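Local coordinates for Rho GTPase-activating protein 15 (Homo sapiens, PDB 3BYI) that switches off Rho-type GTPases, RAC1 among them, by stimulating their GTP hydrolysis, which returns them to the inactive GDP-bound state, through its RhoGAP domain, at residues F108-K121 against M193-S205. Numbering follows the deposited sequence.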
ATOM      1  N   PHE A 108       8.216   2.615   0.194  1.00 43.06           N
ATOM      2  CA  PHE A 108       9.250   3.522   0.652  1.00 43.74           C
ATOM      3  C   PHE A 108      10.569   2.781   0.504  1.00 44.29           C
ATOM      4  O   PHE A 108      10.829   1.836   1.289  1.00 45.68           O
ATOM      5  CB  PHE A 108       9.020   3.863   2.135  1.00 42.17           C
ATOM      6  CG  PHE A 108       7.879   4.805   2.368  1.00 41.81           C
ATOM      7  CD1 PHE A 108       6.555   4.378   2.227  1.00 41.23           C
ATOM      8  CD2 PHE A 108       8.120   6.109   2.733  1.00 41.75           C
ATOM      9  CE1 PHE A 108       5.503   5.238   2.441  1.00 39.03           C
ATOM     10  CE2 PHE A 108       7.076   6.983   2.933  1.00 41.52           C
ATOM     11  CZ  PHE A 108       5.765   6.551   2.804  1.00 45.19           C
ATOM     12  N   PRO A 109      11.405   3.166  -0.489  1.00 43.24           N
ATOM     13  CA  PRO A 109      12.605   2.378  -0.655  1.00 45.11           C
ATOM     14  C   PRO A 109      13.510   2.400   0.578  1.00 47.29           C
ATOM     15  O   PRO A 109      13.641   3.417   1.270  1.00 47.22           O
ATOM     16  CB  PRO A 109      13.293   3.015  -1.883  1.00 44.52           C
ATOM     17  CG  PRO A 109      12.173   3.789  -2.589  1.00 43.23           C
ATOM     18  CD  PRO A 109      11.345   4.277  -1.463  1.00 42.33           C
ATOM     19  N   TYR A 110      14.112   1.248   0.828  1.00 50.08           N
ATOM     20  CA  TYR A 110      15.125   1.073   1.855  1.00 53.49           C
ATOM     21  C   TYR A 110      16.228   2.154   1.777  1.00 50.36           C
ATOM     22  O   TYR A 110      16.687   2.652   2.809  1.00 51.69           O
ATOM     23  CB  TYR A 110      15.810  -0.309   1.690  1.00 57.74           C
ATOM     24  CG  TYR A 110      14.964  -1.582   1.794  1.00 58.08           C
ATOM     25  CD1 TYR A 110      14.273  -1.894   2.961  1.00 62.10           C
ATOM     26  CD2 TYR A 110      14.935  -2.518   0.730  1.00 63.42           C
ATOM     27  CE1 TYR A 110      13.529  -3.077   3.076  1.00 68.09           C
ATOM     28  CE2 TYR A 110      14.200  -3.724   0.828  1.00 62.64           C
ATOM     29  CZ  TYR A 110      13.491  -3.992   2.008  1.00 69.62           C
ATOM     30  OH  TYR A 110      12.729  -5.159   2.114  1.00 66.06           O
ATOM     31  N   SER A 111      16.685   2.491   0.566  1.00 47.81           N
ATOM     32  CA  SER A 111      17.717   3.548   0.433  1.00 46.97           C
ATOM     33  C   SER A 111      17.236   4.903   0.994  1.00 49.55           C
ATOM     34  O   SER A 111      18.039   5.687   1.491  1.00 54.09           O
ATOM     35  CB  SER A 111      18.200   3.697  -1.005  1.00 45.77           C
ATOM     36  OG  SER A 111      17.161   3.967  -1.916  1.00 48.41           O
ATOM     37  N   PHE A 112      15.924   5.155   0.968  1.00 48.65           N
ATOM     38  CA  PHE A 112      15.376   6.388   1.507  1.00 46.87           C
ATOM     39  C   PHE A 112      15.073   6.377   3.015  1.00 46.42           C
ATOM     40  O   PHE A 112      14.909   7.434   3.621  1.00 46.84           O
ATOM     41  CB  PHE A 112      14.103   6.755   0.756  1.00 46.78           C
ATOM     42  CG  PHE A 112      14.343   7.349  -0.592  1.00 46.56           C
ATOM     43  CD1 PHE A 112      14.859   6.579  -1.631  1.00 53.95           C
ATOM     44  CD2 PHE A 112      14.018   8.677  -0.840  1.00 50.14           C
ATOM     45  CE1 PHE A 112      15.068   7.136  -2.898  1.00 47.74           C
ATOM     46  CE2 PHE A 112      14.235   9.242  -2.082  1.00 48.26           C
ATOM     47  CZ  PHE A 112      14.756   8.475  -3.117  1.00 44.46           C
ATOM     48  N   PHE A 113      14.997   5.206   3.631  1.00 48.91           N
ATOM     49  CA  PHE A 113      14.496   5.121   5.012  1.00 50.60           C
ATOM     50  C   PHE A 113      15.244   6.035   6.015  1.00 49.58           C
ATOM     51  O   PHE A 113      14.603   6.778   6.787  1.00 49.81           O
ATOM     52  CB  PHE A 113      14.484   3.657   5.494  1.00 52.84           C
ATOM     53  CG  PHE A 113      13.942   3.496   6.882  1.00 50.38           C
ATOM     54  CD1 PHE A 113      12.623   3.818   7.161  1.00 54.05           C
ATOM     55  CD2 PHE A 113      14.761   3.071   7.926  1.00 51.48           C
ATOM     56  CE1 PHE A 113      12.116   3.707   8.464  1.00 58.70           C
ATOM     57  CE2 PHE A 113      14.263   2.952   9.212  1.00 49.77           C
ATOM     58  CZ  PHE A 113      12.946   3.285   9.487  1.00 55.23           C
ATOM     59  N   GLU A 114      16.580   6.010   5.985  1.00 48.30           N
ATOM     60  CA  GLU A 114      17.371   6.877   6.866  1.00 48.45           C
ATOM     61  C   GLU A 114      17.018   8.352   6.662  1.00 48.84           C
ATOM     62  O   GLU A 114      16.918   9.104   7.632  1.00 48.80           O
ATOM     63  CB  GLU A 114      18.878   6.648   6.697  1.00 46.59           C
ATOM     64  N   GLN A 115      16.793   8.750   5.405  1.00 50.57           N
ATOM     65  CA  GLN A 115      16.460  10.137   5.072  1.00 51.04           C
ATOM     66  C   GLN A 115      15.094  10.547   5.575  1.00 48.37           C
ATOM     67  O   GLN A 115      14.948  11.685   6.008  1.00 50.16           O
ATOM     68  CB  GLN A 115      16.554  10.414   3.554  1.00 52.09           C
ATOM     69  CG  GLN A 115      17.982  10.719   2.982  1.00 53.80           C
ATOM     70  CD  GLN A 115      18.009  10.838   1.413  1.00 63.97           C
ATOM     71  OE1 GLN A 115      17.920  11.955   0.880  1.00 67.67           O
ATOM     72  NE2 GLN A 115      18.116   9.694   0.687  1.00 55.05           N
ATOM     73  N   PHE A 116      14.100   9.650   5.458  1.00 48.78           N
ATOM     74  CA  PHE A 116      12.699   9.871   5.954  1.00 45.80           C
ATOM     75  C   PHE A 116      12.634   9.933   7.477  1.00 44.98           C
ATOM     76  O   PHE A 116      11.885  10.743   8.039  1.00 40.44           O
ATOM     77  CB  PHE A 116      11.721   8.764   5.485  1.00 45.05           C
ATOM     78  CG  PHE A 116      11.156   8.959   4.072  1.00 45.07           C
ATOM     79  CD1 PHE A 116      11.568   8.157   3.025  1.00 42.89           C
ATOM     80  CD2 PHE A 116      10.217   9.946   3.811  1.00 49.96           C
ATOM     81  CE1 PHE A 116      11.057   8.340   1.724  1.00 48.00           C
ATOM     82  CE2 PHE A 116       9.690  10.123   2.535  1.00 45.45           C
ATOM     83  CZ  PHE A 116      10.115   9.323   1.483  1.00 45.11           C
ATOM     84  N   VAL A 117      13.396   9.059   8.135  1.00 47.17           N
ATOM     85  CA  VAL A 117      13.550   9.114   9.605  1.00 48.84           C
ATOM     86  C   VAL A 117      14.138  10.443  10.068  1.00 49.00           C
ATOM     87  O   VAL A 117      13.617  11.032  11.012  1.00 50.34           O
ATOM     88  CB  VAL A 117      14.446   7.968  10.158  1.00 50.67           C
ATOM     89  CG1 VAL A 117      14.764   8.191  11.648  1.00 49.65           C
ATOM     90  CG2 VAL A 117      13.784   6.631   9.956  1.00 45.30           C
ATOM     91  N   GLU A 118      15.232  10.889   9.439  1.00 47.64           N
ATOM     92  CA  GLU A 118      15.811  12.214   9.723  1.00 50.85           C
ATOM     93  C   GLU A 118      14.760  13.302   9.543  1.00 49.69           C
ATOM     94  O   GLU A 118      14.717  14.278  10.316  1.00 48.36           O
ATOM     95  CB  GLU A 118      16.976  12.548   8.776  1.00 50.24           C
ATOM     96  CG  GLU A 118      18.292  11.858   9.071  1.00 59.80           C
ATOM     97  CD  GLU A 118      19.443  12.349   8.164  1.00 63.09           C
ATOM     98  OE1 GLU A 118      19.211  13.263   7.334  1.00 76.83           O
ATOM     99  OE2 GLU A 118      20.582  11.824   8.291  1.00 79.25           O
ATOM    100  N   ALA A 119      13.950  13.143   8.491  1.00 48.45           N
ATOM    101  CA  ALA A 119      12.900  14.106   8.162  1.00 48.65           C
ATOM    102  C   ALA A 119      11.868  14.243   9.261  1.00 48.77           C
ATOM    103  O   ALA A 119      11.576  15.369   9.657  1.00 48.17           O
ATOM    104  CB  ALA A 119      12.216  13.772   6.826  1.00 47.10           C
ATOM    105  N   ILE A 120      11.301  13.140   9.762  1.00 50.97           N
ATOM    106  CA  ILE A 120      10.281  13.289  10.830  1.00 53.82           C
ATOM    107  C   ILE A 120      10.862  13.653  12.193  1.00 52.73           C
ATOM    108  O   ILE A 120      10.115  14.110  13.060  1.00 53.41           O
ATOM    109  CB  ILE A 120       9.319  12.082  11.042  1.00 52.44           C
ATOM    110  CG1 ILE A 120      10.100  10.770  11.194  1.00 53.65           C
ATOM    111  CG2 ILE A 120       8.250  12.105   9.977  1.00 49.52           C
ATOM    112  CD1 ILE A 120       9.309   9.698  11.890  1.00 62.67           C
ATOM    113  N   LYS A 121      12.167  13.454  12.381  1.00 50.80           N
ATOM    114  CA  LYS A 121      12.811  13.832  13.641  1.00 52.05           C
ATOM    115  C   LYS A 121      12.977  15.350  13.784  1.00 54.73           C
ATOM    116  O   LYS A 121      13.310  15.824  14.880  1.00 56.45           O
ATOM    117  CB  LYS A 121      14.172  13.147  13.805  1.00 49.33           C
ATOM    118  CG  LYS A 121      14.124  11.693  14.213  1.00 50.96           C
ATOM    119  CD  LYS A 121      15.547  11.173  14.374  1.00 54.91           C
ATOM    120  CE  LYS A 121      15.611   9.685  14.664  1.00 60.21           C
ATOM    121  NZ  LYS A 121      16.971   9.073  14.337  1.00 71.71           N
ATOM    122  N   MET A 193       9.429   0.891  14.609  1.00 44.55           N
ATOM    123  CA  MET A 193       7.978   0.853  14.488  1.00 46.24           C
ATOM    124  C   MET A 193       7.339   2.248  14.698  1.00 41.36           C
ATOM    125  O   MET A 193       6.439   2.659  13.977  1.00 40.64           O
ATOM    126  CB  MET A 193       7.395  -0.187  15.449  1.00 47.81           C
ATOM    127  CG  MET A 193       7.677  -1.646  15.012  1.00 57.17           C
ATOM    128  SD  MET A 193       7.086  -2.927  16.161  1.00 67.05           S
ATOM    129  CE  MET A 193       8.285  -2.895  17.481  1.00 66.79           C
ATOM    130  N   VAL A 194       7.818   2.995  15.672  1.00 41.81           N
ATOM    131  CA  VAL A 194       7.364   4.379  15.832  1.00 42.41           C
ATOM    132  C   VAL A 194       7.758   5.240  14.632  1.00 42.24           C
ATOM    133  O   VAL A 194       6.977   6.067  14.179  1.00 42.77           O
ATOM    134  CB  VAL A 194       7.884   5.004  17.143  1.00 44.07           C
ATOM    135  CG1 VAL A 194       7.290   6.420  17.384  1.00 36.60           C
ATOM    136  CG2 VAL A 194       7.491   4.081  18.313  1.00 49.72           C
ATOM    137  N   TYR A 195       8.976   5.070  14.139  1.00 42.51           N
ATOM    138  CA  TYR A 195       9.462   5.862  13.017  1.00 43.02           C
ATOM    139  C   TYR A 195       8.529   5.729  11.823  1.00 44.87           C
ATOM    140  O   TYR A 195       8.126   6.718  11.221  1.00 45.31           O
ATOM    141  CB  TYR A 195      10.824   5.401  12.565  1.00 42.77           C
ATOM    142  CG  TYR A 195      12.005   5.806  13.404  1.00 44.22           C
ATOM    143  CD1 TYR A 195      11.907   6.742  14.429  1.00 41.35           C
ATOM    144  CD2 TYR A 195      13.258   5.269  13.117  1.00 39.56           C
ATOM    145  CE1 TYR A 195      13.033   7.102  15.173  1.00 42.75           C
ATOM    146  CE2 TYR A 195      14.375   5.615  13.849  1.00 40.30           C
ATOM    147  CZ  TYR A 195      14.273   6.534  14.866  1.00 44.42           C
ATOM    148  OH  TYR A 195      15.418   6.860  15.556  1.00 42.43           O
ATOM    149  N   GLN A 196       8.218   4.499  11.457  1.00 44.19           N
ATOM    150  CA  GLN A 196       7.445   4.276  10.275  1.00 43.35           C
ATOM    151  C   GLN A 196       5.982   4.704  10.406  1.00 43.98           C
ATOM    152  O   GLN A 196       5.414   5.255   9.463  1.00 43.61           O
ATOM    153  CB  GLN A 196       7.553   2.831   9.844  1.00 46.27           C
ATOM    154  CG  GLN A 196       6.909   1.826  10.739  1.00 44.39           C
ATOM    155  CD  GLN A 196       7.316   0.431  10.333  1.00 50.09           C
ATOM    156  OE1 GLN A 196       7.976   0.253   9.315  1.00 53.83           O
ATOM    157  NE2 GLN A 196       6.923  -0.562  11.109  1.00 42.12           N
ATOM    158  N   ASN A 197       5.378   4.477  11.567  1.00 43.05           N
ATOM    159  CA  ASN A 197       4.025   4.947  11.817  1.00 42.79           C
ATOM    160  C   ASN A 197       3.933   6.488  11.821  1.00 42.76           C
ATOM    161  O   ASN A 197       2.962   7.067  11.329  1.00 40.54           O
ATOM    162  CB  ASN A 197       3.532   4.407  13.151  1.00 43.42           C
ATOM    163  CG  ASN A 197       3.320   2.915  13.100  1.00 48.20           C
ATOM    164  OD1 ASN A 197       3.705   2.286  12.135  1.00 42.73           O
ATOM    165  ND2 ASN A 197       2.723   2.343  14.136  1.00 35.99           N
ATOM    166  N   GLN A 198       4.949   7.145  12.366  1.00 42.91           N
ATOM    167  CA  GLN A 198       4.980   8.590  12.353  1.00 41.86           C
ATOM    168  C   GLN A 198       5.132   9.136  10.949  1.00 40.56           C
ATOM    169  O   GLN A 198       4.534  10.159  10.631  1.00 41.60           O
ATOM    170  CB  GLN A 198       6.086   9.138  13.249  1.00 39.92           C
ATOM    171  CG  GLN A 198       5.749   9.083  14.746  1.00 39.74           C
ATOM    172  CD  GLN A 198       4.437   9.729  15.071  1.00 48.17           C
ATOM    173  OE1 GLN A 198       3.444   9.044  15.373  1.00 44.11           O
ATOM    174  NE2 GLN A 198       4.408  11.063  14.982  1.00 36.30           N
ATOM    175  N   ILE A 199       5.934   8.474  10.114  1.00 41.26           N
ATOM    176  CA  ILE A 199       6.109   8.898   8.724  1.00 40.08           C
ATOM    177  C   ILE A 199       4.803   8.724   7.976  1.00 43.75           C
ATOM    178  O   ILE A 199       4.376   9.606   7.225  1.00 43.29           O
ATOM    179  CB  ILE A 199       7.216   8.105   7.966  1.00 38.25           C
ATOM    180  CG1 ILE A 199       8.615   8.414   8.537  1.00 40.83           C
ATOM    181  CG2 ILE A 199       7.188   8.462   6.487  1.00 39.76           C
ATOM    182  CD1 ILE A 199       9.611   7.300   8.391  1.00 42.83           C
ATOM    183  N   ALA A 200       4.152   7.572   8.171  1.00 42.70           N
ATOM    184  CA  ALA A 200       2.859   7.357   7.512  1.00 41.57           C
ATOM    185  C   ALA A 200       1.808   8.369   7.972  1.00 40.34           C
ATOM    186  O   ALA A 200       1.065   8.881   7.155  1.00 42.17           O
ATOM    187  CB  ALA A 200       2.363   5.917   7.676  1.00 34.91           C
ATOM    188  N   GLU A 201       1.734   8.646   9.273  1.00 40.88           N
ATOM    189  CA  GLU A 201       0.822   9.658   9.797  1.00 40.79           C
ATOM    190  C   GLU A 201       1.046  11.040   9.169  1.00 42.74           C
ATOM    191  O   GLU A 201       0.081  11.745   8.832  1.00 44.99           O
ATOM    192  CB  GLU A 201       0.955   9.764  11.323  1.00 40.82           C
ATOM    193  CG  GLU A 201       0.297   8.655  12.067  1.00 44.83           C
ATOM    194  CD  GLU A 201       0.156   8.905  13.553  1.00 44.53           C
ATOM    195  OE1 GLU A 201      -0.087  10.050  13.965  1.00 44.20           O
ATOM    196  OE2 GLU A 201       0.288   7.926  14.311  1.00 43.81           O
ATOM    197  N   LEU A 202       2.309  11.443   9.013  1.00 41.88           N
ATOM    198  CA  LEU A 202       2.598  12.763   8.432  1.00 40.95           C
ATOM    199  C   LEU A 202       2.206  12.833   6.955  1.00 42.92           C
ATOM    200  O   LEU A 202       1.685  13.876   6.485  1.00 40.18           O
ATOM    201  CB  LEU A 202       4.072  13.134   8.547  1.00 41.35           C
ATOM    202  CG  LEU A 202       4.438  14.566   8.122  1.00 43.51           C
ATOM    203  CD1 LEU A 202       3.760  15.625   9.054  1.00 47.23           C
ATOM    204  CD2 LEU A 202       5.914  14.703   8.126  1.00 40.48           C
ATOM    205  N   MET A 203       2.464  11.746   6.219  1.00 41.09           N
ATOM    206  CA  MET A 203       2.121  11.719   4.806  1.00 45.08           C
ATOM    207  C   MET A 203       0.609  11.807   4.618  1.00 44.82           C
ATOM    208  O   MET A 203       0.104  12.351   3.633  1.00 44.92           O
ATOM    209  CB  MET A 203       2.628  10.450   4.121  1.00 48.18           C
ATOM    210  CG  MET A 203       4.121  10.187   4.246  1.00 57.89           C
ATOM    211  SD  MET A 203       5.117  10.987   3.018  1.00 67.49           S
ATOM    212  CE  MET A 203       4.526  10.169   1.554  1.00 63.12           C
ATOM    213  N   LEU A 204      -0.116  11.270   5.588  1.00 46.22           N
ATOM    214  CA  LEU A 204      -1.573  11.309   5.587  1.00 45.98           C
ATOM    215  C   LEU A 204      -2.109  12.675   6.046  1.00 44.88           C
ATOM    216  O   LEU A 204      -2.873  13.324   5.325  1.00 44.01           O
ATOM    217  CB  LEU A 204      -2.078  10.238   6.531  1.00 48.95           C
ATOM    218  CG  LEU A 204      -3.542   9.849   6.540  1.00 54.20           C
ATOM    219  CD1 LEU A 204      -4.160   9.789   5.116  1.00 55.29           C
ATOM    220  CD2 LEU A 204      -3.584   8.486   7.245  1.00 49.50           C
ATOM    221  N   SER A 205      -1.700  13.106   7.236  1.00 42.29           N
ATOM    222  CA  SER A 205      -2.254  14.323   7.814  1.00 41.99           C
ATOM    223  C   SER A 205      -1.797  15.609   7.082  1.00 42.95           C
ATOM    224  O   SER A 205      -2.466  16.616   7.151  1.00 42.33           O
ATOM    225  CB  SER A 205      -1.947  14.401   9.319  1.00 38.96           C
ATOM    226  OG  SER A 205      -0.556  14.527   9.542  1.00 51.71           O
TER
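The ring of Y195 carries the methyl CG1 of V117 over one face, 3.6 Å from the ring centroid and 19° off its normal, a CH-pi contact, while F113 CZ meets its edge at CD2. The other methyl of V117, CG2, lies over one face of the F113 ring, toward its rim, within the same helix, so the valine touches both aromatics. F108 CD2 likewise lies over one face of the F116 ring, offset toward the rim. Helix 110-120 and residues 193-205 of helix 189-205, both in the all-helical RhoGAP domain, cross at 72° with their axes 9.8 Å apart at closest approach, away from the predicted arginine finger R58. Knobs-into-holes packing continues the interface. I120 sits among Y195, Q198, I199 and L202; its CG1 is held between backbone N and carbonyl carbon (chi1 51°), and CD1 beyond it comes 3.3 Å from the backbone O of Y195. I199 answers as a knob among F113, F116, V117 and I120, with CD1 3.9 Å from F116 CB. Deeper in, F108 CZ meets M203 CE, and both residues also touch M147 of helix 141-159. Replacing Y195 by alanine is likely to uncover V117 CG1, deprive K121 NZ of its hydroxyl acceptor and open a gap beside F113. At the solvent-facing end the extended chain of K121 crosses the end of the Y195 side chain obliquely, and NZ gives a weak hydrogen bond of 3.0 Å to Y195 OH.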